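Local coordinates for inositol monophosphatase family protein (Staphylococcus aureus subsp. aureus MSSA476, PDB 4I3Y) that probably hydrolyses inositol monophosphate to inositol and phosphate with the help of magnesium ions, a reaction that lithium inhibits, at residues A[150-155]-A[249-254]. Residues are numbered along the deposited sequence; the frame is centred on the assembly and turned at random.
Sequences MEEPPS and SNKACH
An Asx turn at Asn250, just ahead of helix 254-262, presents an amide that ties down the linker 150-155. Asn250 OD1 accepts from Ala252 N at 3.0 Å, the donor lying in the carbonyl plane on a lone pair, and also from Leu156 N. Asn250 ND2 donates to Pro154 O, 2.8 Å away; the N-H...O angle of 164° makes the bond nearly straight, and Pro154 O lies 9° out of the Asn250 amide plane. Together these three bonds hold the amide's rotation. Pro153 CG packs 4.0 Å from Asn250 ND2. A salt bridge joins the exposed Lys251 to the partly exposed Glu152: Lys251 NZ stands 2.6 Å from Glu152 OE2, on its syn lone pair, where the two extended side chains cross at about a right angle. With CG between the backbone N and the carbonyl carbon (chi1 65°), the extended Lys251 chain brings NZ to the carboxylate. Asn227 adds a weak hydrogen bond to Glu152 OE2. Further along, Ser155 OG touches Ala252 CB at 3.3 Å. The contact thus joins the connection from strand 148-150 of the seven-stranded sheet to strand 162-164 of the five-stranded sheet with the turn between strand 246-249 and helix 254-262, Pro153 resting on Leu228 just before strand 229-232.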
loop_
_atom_site.group_PDB
_atom_site.type_symbol
_atom_site.label_atom_id
_atom_site.label_comp_id
_atom_site.label_asym_id
_atom_site.label_seq_id
_atom_site.Cartn_x
_atom_site.Cartn_y
_atom_site.Cartn_z
ATOM N N MET A 150 6.092 1.360 20.040
ATOM C CA MET A 150 6.817 2.043 18.981
ATOM C C MET A 150 7.870 2.992 19.553
ATOM O O MET A 150 7.633 3.607 20.606
ATOM C CB MET A 150 5.805 2.831 18.138
ATOM C CG MET A 150 4.724 1.971 17.497
ATOM S SD MET A 150 3.296 2.867 16.765
ATOM C CE MET A 150 4.128 3.450 15.269
ATOM N N GLU A 151 8.998 3.184 18.854
ATOM C CA GLU A 151 9.996 4.170 19.287
ATOM C C GLU A 151 10.318 5.146 18.147
ATOM O O GLU A 151 10.038 4.857 16.978
ATOM C CB GLU A 151 11.307 3.522 19.804
ATOM C CG GLU A 151 11.224 2.539 20.997
ATOM C CD GLU A 151 10.681 3.146 22.255
ATOM O OE1 GLU A 151 10.662 4.362 22.428
ATOM O OE2 GLU A 151 10.210 2.401 23.105
ATOM N N GLU A 152 10.931 6.280 18.464
ATOM C CA GLU A 152 11.234 7.249 17.419
ATOM C C GLU A 152 11.986 6.534 16.245
ATOM O O GLU A 152 12.946 5.735 16.491
ATOM C CB GLU A 152 12.019 8.462 18.002
ATOM C CG GLU A 152 12.549 9.405 16.900
ATOM C CD GLU A 152 13.667 10.337 17.375
ATOM O OE1 GLU A 152 13.950 10.290 18.585
ATOM O OE2 GLU A 152 14.270 11.085 16.554
ATOM N N PRO A 153 11.543 6.753 14.985
ATOM C CA PRO A 153 12.229 6.107 13.841
ATOM C C PRO A 153 13.685 6.588 13.649
ATOM O O PRO A 153 13.991 7.689 14.130
ATOM C CB PRO A 153 11.392 6.541 12.640
ATOM C CG PRO A 153 10.621 7.772 13.058
ATOM C CD PRO A 153 10.473 7.701 14.558
ATOM N N PRO A 154 14.566 5.808 12.926
ATOM C CA PRO A 154 15.880 6.363 12.507
ATOM C C PRO A 154 15.738 7.696 11.744
ATOM O O PRO A 154 14.680 7.980 11.123
ATOM C CB PRO A 154 16.422 5.318 11.522
ATOM C CG PRO A 154 15.692 4.052 11.848
ATOM C CD PRO A 154 14.362 4.448 12.378
ATOM N N SER A 155 16.770 8.524 11.816
ATOM C CA SER A 155 16.815 9.749 11.029
ATOM C C SER A 155 16.747 9.382 9.582
ATOM O O SER A 155 17.419 8.440 9.180
ATOM C CB SER A 155 18.165 10.420 11.238
ATOM O OG SER A 155 17.866 11.752 11.405
ATOM N N SER A 249 6.172 14.199 9.128
ATOM C CA SER A 249 7.491 13.879 8.575
ATOM C C SER A 249 8.484 13.445 9.595
ATOM O O SER A 249 8.474 13.882 10.764
ATOM C CB SER A 249 8.056 15.120 7.830
ATOM O OG SER A 249 9.446 14.990 7.576
ATOM N N ASN A 250 9.356 12.547 9.187
ATOM C CA ASN A 250 10.607 12.333 9.903
ATOM C C ASN A 250 11.329 13.703 10.161
ATOM O O ASN A 250 11.277 14.579 9.296
ATOM C CB ASN A 250 11.490 11.430 9.040
ATOM C CG ASN A 250 12.688 10.872 9.801
ATOM O OD1 ASN A 250 13.674 11.583 10.045
ATOM N ND2 ASN A 250 12.619 9.566 10.139
ATOM N N LYS A 251 12.062 13.853 11.299
ATOM C CA LYS A 251 12.731 15.132 11.603
ATOM C C LYS A 251 13.790 15.482 10.516
ATOM O O LYS A 251 13.956 16.626 10.188
ATOM C CB LYS A 251 13.414 15.081 12.955
ATOM C CG LYS A 251 14.566 14.081 13.040
ATOM C CD LYS A 251 14.895 13.807 14.518
ATOM C CE LYS A 251 16.148 12.952 14.609
ATOM N NZ LYS A 251 16.411 12.542 16.017
ATOM N N ALA A 252 14.458 14.484 9.920
ATOM C CA ALA A 252 15.572 14.788 9.051
ATOM C C ALA A 252 15.194 15.198 7.614
ATOM O O ALA A 252 16.062 15.605 6.838
ATOM C CB ALA A 252 16.584 13.650 9.068
ATOM N N CYS A 253 13.923 15.126 7.242
ATOM C CA CYS A 253 13.533 15.497 5.849
ATOM C C CYS A 253 12.380 16.520 5.803
ATOM O O CYS A 253 11.958 16.996 4.726
ATOM C CB CYS A 253 13.194 14.244 5.017
ATOM S SG CYS A 253 11.847 13.218 5.668
ATOM N N HIS A 254 11.919 16.927 6.973
ATOM C CA HIS A 254 10.781 17.861 7.068
ATOM C C HIS A 254 11.061 19.185 6.311
ATOM O O HIS A 254 10.289 19.623 5.418
ATOM C CB HIS A 254 10.499 18.101 8.545
ATOM C CG HIS A 254 9.521 19.201 8.845
ATOM N ND1 HIS A 254 8.184 19.114 8.552
ATOM C CD2 HIS A 254 9.691 20.382 9.473
ATOM C CE1 HIS A 254 7.558 20.191 8.984
ATOM N NE2 HIS A 254 8.458 20.987 9.541
#